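Local atomic coordinates of rhamnosidase B (Bacillus sp., PDB entry 2OKX), a protein that hydrolyses terminal non-reducing alpha-L-rhamnose residues of alpha-L-rhamnosides as a glycoside hydrolase of family 78. Residues G815-M820 and A892-D897; F805-A810 and L821-R826; A548-S553 and Y870-S875. One frame throughout, in Å; residues are numbered along the deposited sequence.

In the fold
Contacts 1 and 2 share helix 817-833: its first turn meets the loop 892-897 in contact 1, and its next turns face helix 801-813 in contact 2. Contact 3 joins helix 544-559 to helix 868-876. Contacts 2 and 3 are buried among helices, whereas contact 1 is only partly buried, at the border with the C-terminal beta region. Their chemistry differs accordingly: methylenes, a thiol and stacked amides in contact 1, a short tyrosine-carboxylate hydrogen bond in contact 2, and a leucine methyl against an indole edge in contact 3. Phe871 packs against Tyr808 between contacts 2 and 3, and a salt bridge from Asp897 to Arg825 ties contact 1 to contact 2.

Contact 1: residues G815-M820 and A892-D897; sequences GRQTLM and APQPCD
The first turn of helix 817-833 brings Gln817 and Thr818 against Gln894 and Cys896, which lie in the loop between strands 888-891 and 900-906. The backbones come closest at Thr818 and Cys896, whose CA atoms are 5.4 Å apart. Gln817 gives up the most surface and touches both loop residues, each with a different part of its chain. At its root, CB of Gln817 rests on the thiol, 3.5 Å from Cys896 SG. Farther out the chain bends at chi2 (80°), which carries the amide alongside Gln894, with CD of Gln817 3.8 Å from CG of Gln894. The two glutamine side chains cross obliquely and their amide planes, only 19° apart, are stacked. The pairing is therefore one of flat groups and methylenes, while the polar end of Gln817 is committed elsewhere, NE2 being hydrogen-bonded to Glu812. Thr818 meets the thiol from another direction, roughly at right angles to Gln817 CB: its OG1 lies beside the backbone N (chi1 -64°) and sits 3.5 Å from both CB and SG of Cys896.

Behind the loop, Pro893 and Pro895 lean on Trp917, and Pro895 also on Phe919, both of strand 912-921; the backbone of Gln894 is hydrogen-bonded to Ile876 at the end of helix 868-876. On the helix side, Gly815 ends the preceding helix 801-813 in a Schellman motif and Arg816 takes the N-cap position of the next. The contact thus sets the turn between two consecutive helices of the six-hairpin glycosidase domain, an alpha barrel, against a loop of the C-terminal beta domain.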
loop_
_atom_site.group_PDB
_atom_site.type_symbol
_atom_site.label_atom_id
_atom_site.label_comp_id
_atom_site.label_asym_id
_atom_site.label_seq_id
_atom_site.Cartn_x
_atom_site.Cartn_y
_atom_site.Cartn_z
ATOM N N GLY A 815 -21.464 -9.831 25.043
ATOM C CA GLY A 815 -22.789 -9.231 25.027
ATOM C C GLY A 815 -22.797 -7.772 25.453
ATOM O O GLY A 815 -23.729 -7.322 26.114
ATOM N N ARG A 816 -21.764 -7.023 25.071
ATOM C CA ARG A 816 -21.675 -5.611 25.436
ATOM C C ARG A 816 -21.737 -4.720 24.197
ATOM O O ARG A 816 -20.816 -3.943 23.932
ATOM C CB ARG A 816 -20.371 -5.344 26.196
ATOM C CG ARG A 816 -20.175 -6.212 27.434
ATOM C CD ARG A 816 -21.385 -6.146 28.350
ATOM N NE ARG A 816 -21.635 -4.797 28.849
ATOM C CZ ARG A 816 -20.944 -4.219 29.827
ATOM N NH1 ARG A 816 -19.953 -4.872 30.418
ATOM N NH2 ARG A 816 -21.249 -2.988 30.220
ATOM N N GLN A 817 -22.832 -4.832 23.449
ATOM C CA GLN A 817 -23.013 -4.057 22.229
ATOM C C GLN A 817 -23.065 -2.550 22.452
ATOM O O GLN A 817 -22.563 -1.786 21.628
ATOM C CB GLN A 817 -24.283 -4.507 21.495
ATOM C CG GLN A 817 -24.194 -5.889 20.829
ATOM C CD GLN A 817 -24.383 -7.038 21.803
ATOM O OE1 GLN A 817 -24.824 -6.843 22.935
ATOM N NE2 GLN A 817 -24.065 -8.250 21.358
ATOM N N THR A 818 -23.669 -2.116 23.555
ATOM C CA THR A 818 -23.759 -0.687 23.832
ATOM C C THR A 818 -22.369 -0.083 24.034
ATOM O O THR A 818 -22.085 1.019 23.556
ATOM C CB THR A 818 -24.639 -0.414 25.069
ATOM O OG1 THR A 818 -25.981 -0.842 24.797
ATOM C CG2 THR A 818 -24.652 1.077 25.400
ATOM N N LEU A 819 -21.506 -0.812 24.733
ATOM C CA LEU A 819 -20.144 -0.353 24.974
ATOM C C LEU A 819 -19.407 -0.282 23.638
ATOM O O LEU A 819 -18.570 0.596 23.421
ATOM C CB LEU A 819 -19.410 -1.320 25.903
ATOM C CG LEU A 819 -17.986 -0.896 26.272
ATOM C CD1 LEU A 819 -18.033 0.408 27.065
ATOM C CD2 LEU A 819 -17.311 -1.994 27.088
ATOM N N MET A 820 -19.720 -1.226 22.754
ATOM C CA MET A 820 -19.113 -1.276 21.431
ATOM C C MET A 820 -19.504 -0.013 20.668
ATOM O O MET A 820 -18.653 0.652 20.076
ATOM C CB MET A 820 -19.597 -2.519 20.675
ATOM C CG MET A 820 -18.967 -2.711 19.300
ATOM S SD MET A 820 -19.908 -3.861 18.256
ATOM C CE MET A 820 -19.708 -5.395 19.163
ATOM N N ALA A 892 -30.823 -11.406 14.938
ATOM C CA ALA A 892 -30.928 -11.082 16.358
ATOM C C ALA A 892 -30.460 -9.651 16.603
ATOM O O ALA A 892 -29.316 -9.421 16.983
ATOM C CB ALA A 892 -30.083 -12.058 17.174
ATOM N N PRO A 893 -31.351 -8.675 16.397
ATOM C CA PRO A 893 -31.026 -7.258 16.593
ATOM C C PRO A 893 -30.617 -6.916 18.021
ATOM O O PRO A 893 -31.054 -7.558 18.977
ATOM C CB PRO A 893 -32.321 -6.544 16.193
ATOM C CG PRO A 893 -32.982 -7.502 15.236
ATOM C CD PRO A 893 -32.740 -8.829 15.927
ATOM N N GLN A 894 -29.752 -5.909 18.143
ATOM C CA GLN A 894 -29.295 -5.393 19.429
ATOM C C GLN A 894 -29.330 -3.877 19.240
ATOM O O GLN A 894 -28.300 -3.242 19.009
ATOM C CB GLN A 894 -27.867 -5.861 19.750
ATOM C CG GLN A 894 -27.748 -7.359 20.042
ATOM C CD GLN A 894 -28.621 -7.808 21.207
ATOM O OE1 GLN A 894 -28.856 -9.003 21.391
ATOM N NE2 GLN A 894 -29.098 -6.854 22.003
ATOM N N PRO A 895 -30.532 -3.282 19.311
ATOM C CA PRO A 895 -30.748 -1.842 19.145
ATOM C C PRO A 895 -29.963 -0.928 20.081
ATOM O O PRO A 895 -29.671 0.218 19.727
ATOM C CB PRO A 895 -32.256 -1.693 19.345
ATOM C CG PRO A 895 -32.793 -3.028 18.897
ATOM C CD PRO A 895 -31.817 -3.976 19.524
ATOM N N CYS A 896 -29.634 -1.424 21.267
ATOM C CA CYS A 896 -28.914 -0.612 22.241
ATOM C C CYS A 896 -29.732 0.657 22.441
ATOM O O CYS A 896 -30.905 0.580 22.810
ATOM C CB CYS A 896 -27.509 -0.275 21.727
ATOM S SG CYS A 896 -26.490 -1.728 21.436
ATOM N N ASP A 897 -29.142 1.822 22.183
ATOM C CA ASP A 897 -29.878 3.076 22.362
ATOM C C ASP A 897 -30.438 3.673 21.075
ATOM O O ASP A 897 -30.845 4.835 21.052
ATOM C CB ASP A 897 -29.002 4.117 23.070
ATOM C CG ASP A 897 -27.669 4.350 22.369
ATOM O OD1 ASP A 897 -26.837 5.084 22.941
ATOM O OD2 ASP A 897 -27.446 3.811 21.259
#

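Contact 2: residues F805-A810 and L821-R826; sequences FFYYEA and LDDIRR
Tyr808 of helix 801-813 donates its hydroxyl hydrogen to Asp823 of helix 817-833, with OH 2.6 Å from OD2. The acceptor uses its anti lone pair, the one turned away from OD1, and the ring and carboxylate planes stand 76° apart. A chi1 of -166° extends the aspartate side chain from its helix, with the carboxylate directed at the tyrosines. The aliphatic neighbour is Ile824, whose CG1 packs 3.6 Å from CE2 of Tyr808, on the side of the ring away from CE1 and the aspartate. Tyr807 joins through its ring edge, CE2 lying 3.8 Å from OD1 of Asp823.

In the second shell, Asn827 ND2 also bonds to Asp823 OD2, and a glycerol, probably from the crystallisation liquor, bonds to OD1. The hydroxyl of Tyr807 is held by the carbonyl of Leu788, while Phe871 meets the Tyr808 ring edge-to-face. The two helices run antiparallel as an alpha-alpha hairpin, their local axes 11.3 Å apart, a separation bridged by the long tyrosine side chains.

With a phenylalanine in place of Tyr808, Asp823 OD2 would probably lose its short bond to the neighbouring helix and rely on Asn827. With hydroxyl and amide donors converging on OD2, the carboxylate is likely to be favoured in its ionised form.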
loop_
_atom_site.group_PDB
_atom_site.type_symbol
_atom_site.label_atom_id
_atom_site.label_comp_id
_atom_site.label_asym_id
_atom_site.label_seq_id
_atom_site.Cartn_x
_atom_site.Cartn_y
_atom_site.Cartn_z
ATOM N N PHE A 805 -10.910 -3.865 16.262
ATOM C CA PHE A 805 -11.739 -4.892 15.629
ATOM C C PHE A 805 -11.829 -6.124 16.524
ATOM O O PHE A 805 -12.918 -6.651 16.766
ATOM C CB PHE A 805 -11.152 -5.286 14.269
ATOM C CG PHE A 805 -12.094 -6.084 13.403
ATOM C CD1 PHE A 805 -12.500 -7.362 13.777
ATOM C CD2 PHE A 805 -12.564 -5.557 12.202
ATOM C CE1 PHE A 805 -13.360 -8.109 12.968
ATOM C CE2 PHE A 805 -13.422 -6.290 11.384
ATOM C CZ PHE A 805 -13.822 -7.571 11.766
ATOM N N PHE A 806 -10.680 -6.584 17.005
ATOM C CA PHE A 806 -10.637 -7.750 17.875
ATOM C C PHE A 806 -11.350 -7.434 19.187
ATOM O O PHE A 806 -12.032 -8.286 19.756
ATOM C CB PHE A 806 -9.180 -8.159 18.128
ATOM C CG PHE A 806 -8.456 -8.608 16.887
ATOM C CD1 PHE A 806 -8.860 -9.751 16.207
ATOM C CD2 PHE A 806 -7.382 -7.878 16.384
ATOM C CE1 PHE A 806 -8.207 -10.163 15.040
ATOM C CE2 PHE A 806 -6.722 -8.280 15.219
ATOM C CZ PHE A 806 -7.135 -9.423 14.546
ATOM N N TYR A 807 -11.208 -6.198 19.652
ATOM C CA TYR A 807 -11.855 -5.768 20.888
ATOM C C TYR A 807 -13.379 -5.845 20.740
ATOM O O TYR A 807 -14.083 -6.273 21.661
ATOM C CB TYR A 807 -11.414 -4.340 21.225
ATOM C CG TYR A 807 -12.078 -3.730 22.441
ATOM C CD1 TYR A 807 -12.137 -4.418 23.656
ATOM C CD2 TYR A 807 -12.626 -2.455 22.381
ATOM C CE1 TYR A 807 -12.729 -3.841 24.780
ATOM C CE2 TYR A 807 -13.216 -1.870 23.493
ATOM C CZ TYR A 807 -13.265 -2.568 24.687
ATOM O OH TYR A 807 -13.844 -1.976 25.779
ATOM N N TYR A 808 -13.883 -5.440 19.578
ATOM C CA TYR A 808 -15.324 -5.478 19.333
ATOM C C TYR A 808 -15.820 -6.922 19.252
ATOM O O TYR A 808 -16.931 -7.227 19.689
ATOM C CB TYR A 808 -15.677 -4.714 18.049
ATOM C CG TYR A 808 -15.330 -3.232 18.095
ATOM C CD1 TYR A 808 -15.144 -2.570 19.310
ATOM C CD2 TYR A 808 -15.198 -2.490 16.918
ATOM C CE1 TYR A 808 -14.830 -1.199 19.353
ATOM C CE2 TYR A 808 -14.887 -1.126 16.950
ATOM C CZ TYR A 808 -14.704 -0.489 18.167
ATOM O OH TYR A 808 -14.402 0.857 18.197
ATOM N N GLU A 809 -15.006 -7.812 18.694
ATOM C CA GLU A 809 -15.405 -9.213 18.615
ATOM C C GLU A 809 -15.559 -9.734 20.044
ATOM O O GLU A 809 -16.442 -10.546 20.331
ATOM C CB GLU A 809 -14.361 -10.041 17.857
ATOM C CG GLU A 809 -14.405 -9.867 16.338
ATOM C CD GLU A 809 -13.453 -10.805 15.606
ATOM O OE1 GLU A 809 -12.221 -10.613 15.703
ATOM O OE2 GLU A 809 -13.936 -11.740 14.936
ATOM N N ALA A 810 -14.701 -9.247 20.939
ATOM C CA ALA A 810 -14.750 -9.638 22.341
ATOM C C ALA A 810 -16.003 -9.064 23.005
ATOM O O ALA A 810 -16.668 -9.757 23.782
ATOM C CB ALA A 810 -13.495 -9.149 23.074
ATOM N N LEU A 821 -20.791 0.324 20.688
ATOM C CA LEU A 821 -21.262 1.519 19.997
ATOM C C LEU A 821 -20.619 2.787 20.538
ATOM O O LEU A 821 -20.219 3.665 19.769
ATOM C CB LEU A 821 -22.787 1.650 20.100
ATOM C CG LEU A 821 -23.624 0.665 19.286
ATOM C CD1 LEU A 821 -25.079 1.119 19.297
ATOM C CD2 LEU A 821 -23.104 0.603 17.857
ATOM N N ASP A 822 -20.526 2.898 21.858
ATOM C CA ASP A 822 -19.920 4.086 22.439
ATOM C C ASP A 822 -18.445 4.195 22.083
ATOM O O ASP A 822 -17.928 5.298 21.906
ATOM C CB ASP A 822 -20.101 4.109 23.958
ATOM C CG ASP A 822 -21.522 4.445 24.365
ATOM O OD1 ASP A 822 -22.222 5.135 23.592
ATOM O OD2 ASP A 822 -21.938 4.037 25.464
ATOM N N ASP A 823 -17.767 3.058 21.974
ATOM C CA ASP A 823 -16.355 3.070 21.618
ATOM C C ASP A 823 -16.224 3.544 20.170
ATOM O O ASP A 823 -15.367 4.368 19.849
ATOM C CB ASP A 823 -15.741 1.675 21.760
ATOM C CG ASP A 823 -14.220 1.703 21.721
ATOM O OD1 ASP A 823 -13.600 1.894 22.788
ATOM O OD2 ASP A 823 -13.644 1.548 20.622
ATOM N N ILE A 824 -17.075 3.014 19.296
ATOM C CA ILE A 824 -17.050 3.405 17.895
ATOM C C ILE A 824 -17.309 4.906 17.785
ATOM O O ILE A 824 -16.586 5.620 17.087
ATOM C CB ILE A 824 -18.108 2.617 17.080
ATOM C CG1 ILE A 824 -17.666 1.158 16.943
ATOM C CG2 ILE A 824 -18.298 3.242 15.699
ATOM C CD1 ILE A 824 -18.709 0.249 16.318
ATOM N N ARG A 825 -18.332 5.387 18.485
ATOM C CA ARG A 825 -18.664 6.807 18.461
ATOM C C ARG A 825 -17.464 7.670 18.848
ATOM O O ARG A 825 -17.158 8.650 18.176
ATOM C CB ARG A 825 -19.822 7.097 19.417
ATOM C CG ARG A 825 -21.171 6.613 18.910
ATOM C CD ARG A 825 -22.168 6.438 20.038
ATOM N NE ARG A 825 -23.495 6.115 19.522
ATOM C CZ ARG A 825 -24.406 5.408 20.181
ATOM N NH1 ARG A 825 -24.140 4.932 21.391
ATOM N NH2 ARG A 825 -25.590 5.187 19.628
ATOM N N ARG A 826 -16.788 7.296 19.927
ATOM C CA ARG A 826 -15.639 8.056 20.401
ATOM C C ARG A 826 -14.438 7.979 19.469
ATOM O O ARG A 826 -13.911 9.005 19.027
ATOM C CB ARG A 826 -15.227 7.580 21.801
ATOM C CG ARG A 826 -13.894 8.153 22.277
ATOM C CD ARG A 826 -13.594 7.834 23.745
ATOM N NE ARG A 826 -13.800 6.427 24.081
ATOM C CZ ARG A 826 -14.946 5.929 24.536
ATOM N NH1 ARG A 826 -15.990 6.727 24.712
ATOM N NH2 ARG A 826 -15.049 4.636 24.813
#

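Contact 3: residues A548-S553 and Y870-S875; sequences ATWEIS and YFLGSS
Leu872 and Trp550 bury most of the surface between helix 868-876 and helix 544-559, with Thr549 adding a smaller share. A single methyl does most of the touching: CD1 of Leu872 lies at the edge of the indole, near its plane, 3.8 Å from CD1 of Trp550. It also rests on the root of the same side chain, 3.8 Å from Trp550 CB. With chi1 at -168° the indole swings out from the helix, and chi2 (88°) sets which edge, that of CD1, faces Leu872. Thr549 borders the same methyl, its OG1 4.0 Å from Leu872 CD1 and the two side chains at about a right angle; the hydroxyl itself is bonded to the carbonyl of Leu546, one turn back.

Helix 544-559 has a further internal bond here, since Ser553 OG donates to Thr549 O over 2.8 Å, on the opposite face of that carbonyl from Ser553 N. Helix 868-876 widens into a pi-type turn at 872-875.

Outward from the pair, Trp550 reaches Phe539 of strand 538-541 and Val590 of helix 577-590. Thr549 touches Tyr828 of helix 817-833, and the ring of Phe871 meets that of Phe805 of helix 801-813 edge-to-face.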
loop_
_atom_site.group_PDB
_atom_site.type_symbol
_atom_site.label_atom_id
_atom_site.label_comp_id
_atom_site.label_asym_id
_atom_site.label_seq_id
_atom_site.Cartn_x
_atom_site.Cartn_y
_atom_site.Cartn_z
ATOM N N ALA A 548 -22.177 7.852 9.558
ATOM C CA ALA A 548 -20.973 8.409 8.955
ATOM C C ALA A 548 -19.784 7.472 9.140
ATOM O O ALA A 548 -18.940 7.366 8.255
ATOM C CB ALA A 548 -20.670 9.780 9.563
ATOM N N THR A 549 -19.708 6.788 10.282
ATOM C CA THR A 549 -18.595 5.880 10.519
ATOM C C THR A 549 -18.702 4.703 9.559
ATOM O O THR A 549 -17.687 4.181 9.100
ATOM C CB THR A 549 -18.544 5.349 11.986
ATOM O OG1 THR A 549 -19.642 4.461 12.227
ATOM C CG2 THR A 549 -18.602 6.508 12.981
ATOM N N TRP A 550 -19.931 4.296 9.250
ATOM C CA TRP A 550 -20.153 3.188 8.320
ATOM C C TRP A 550 -19.730 3.635 6.919
ATOM O O TRP A 550 -19.094 2.891 6.172
ATOM C CB TRP A 550 -21.637 2.787 8.296
ATOM C CG TRP A 550 -21.883 1.476 7.586
ATOM C CD1 TRP A 550 -21.860 0.218 8.139
ATOM C CD2 TRP A 550 -22.132 1.291 6.187
ATOM N NE1 TRP A 550 -22.081 -0.734 7.168
ATOM C CE2 TRP A 550 -22.251 -0.102 5.961
ATOM C CE3 TRP A 550 -22.261 2.167 5.099
ATOM C CZ2 TRP A 550 -22.495 -0.636 4.693
ATOM C CZ3 TRP A 550 -22.503 1.634 3.836
ATOM C CH2 TRP A 550 -22.618 0.247 3.646
ATOM N N GLU A 551 -20.101 4.863 6.574
ATOM C CA GLU A 551 -19.783 5.442 5.276
ATOM C C GLU A 551 -18.268 5.474 5.029
ATOM O O GLU A 551 -17.802 5.042 3.981
ATOM C CB GLU A 551 -20.369 6.857 5.205
ATOM C CG GLU A 551 -20.366 7.493 3.831
ATOM C CD GLU A 551 -21.244 6.752 2.837
ATOM O OE1 GLU A 551 -22.354 6.316 3.216
ATOM O OE2 GLU A 551 -20.825 6.619 1.671
ATOM N N ILE A 552 -17.486 5.971 5.983
ATOM C CA ILE A 552 -16.045 6.009 5.754
ATOM C C ILE A 552 -15.433 4.612 5.798
ATOM O O ILE A 552 -14.421 4.354 5.144
ATOM C CB ILE A 552 -15.303 6.949 6.748
ATOM C CG1 ILE A 552 -15.413 6.440 8.181
ATOM C CG2 ILE A 552 -15.866 8.357 6.632
ATOM C CD1 ILE A 552 -14.547 7.235 9.162
ATOM N N SER A 553 -16.048 3.703 6.551
ATOM C CA SER A 553 -15.543 2.335 6.620
ATOM C C SER A 553 -15.721 1.663 5.259
ATOM O O SER A 553 -14.855 0.921 4.797
ATOM C CB SER A 553 -16.291 1.530 7.693
ATOM O OG SER A 553 -15.989 1.999 9.001
ATOM N N TYR A 870 -18.429 -3.869 9.447
ATOM C CA TYR A 870 -18.789 -5.248 9.750
ATOM C C TYR A 870 -19.703 -5.336 10.970
ATOM O O TYR A 870 -20.754 -5.966 10.912
ATOM C CB TYR A 870 -17.529 -6.075 10.008
ATOM C CG TYR A 870 -17.790 -7.462 10.575
ATOM C CD1 TYR A 870 -18.272 -8.496 9.767
ATOM C CD2 TYR A 870 -17.539 -7.737 11.916
ATOM C CE1 TYR A 870 -18.495 -9.782 10.287
ATOM C CE2 TYR A 870 -17.758 -9.010 12.448
ATOM C CZ TYR A 870 -18.234 -10.025 11.628
ATOM O OH TYR A 870 -18.427 -11.281 12.159
ATOM N N PHE A 871 -19.311 -4.693 12.070
ATOM C CA PHE A 871 -20.098 -4.779 13.295
ATOM C C PHE A 871 -21.476 -4.141 13.316
ATOM O O PHE A 871 -22.368 -4.645 13.998
ATOM C CB PHE A 871 -19.280 -4.274 14.494
ATOM C CG PHE A 871 -18.092 -5.134 14.807
ATOM C CD1 PHE A 871 -16.840 -4.834 14.282
ATOM C CD2 PHE A 871 -18.245 -6.299 15.553
ATOM C CE1 PHE A 871 -15.757 -5.682 14.488
ATOM C CE2 PHE A 871 -17.171 -7.157 15.765
ATOM C CZ PHE A 871 -15.923 -6.851 15.230
ATOM N N LEU A 872 -21.670 -3.047 12.585
ATOM C CA LEU A 872 -22.980 -2.407 12.584
ATOM C C LEU A 872 -24.014 -3.334 11.948
ATOM O O LEU A 872 -25.126 -3.475 12.457
ATOM C CB LEU A 872 -22.930 -1.056 11.854
ATOM C CG LEU A 872 -22.066 -0.005 12.570
ATOM C CD1 LEU A 872 -22.033 1.302 11.768
ATOM C CD2 LEU A 872 -22.627 0.242 13.969
ATOM N N GLY A 873 -23.645 -3.980 10.848
ATOM C CA GLY A 873 -24.577 -4.892 10.204
ATOM C C GLY A 873 -24.718 -6.222 10.939
ATOM O O GLY A 873 -25.802 -6.808 10.969
ATOM N N SER A 874 -23.635 -6.696 11.549
ATOM C CA SER A 874 -23.657 -7.980 12.250
ATOM C C SER A 874 -24.113 -7.921 13.708
ATOM O O SER A 874 -25.059 -8.608 14.106
ATOM C CB SER A 874 -22.279 -8.648 12.175
ATOM O OG SER A 874 -21.295 -7.895 12.863
ATOM N N SER A 875 -23.448 -7.099 14.507
ATOM C CA SER A 875 -23.779 -6.997 15.923
ATOM C C SER A 875 -25.021 -6.184 16.269
ATOM O O SER A 875 -25.756 -6.537 17.191
ATOM C CB SER A 875 -22.587 -6.417 16.690
ATOM O OG SER A 875 -21.520 -7.347 16.764
#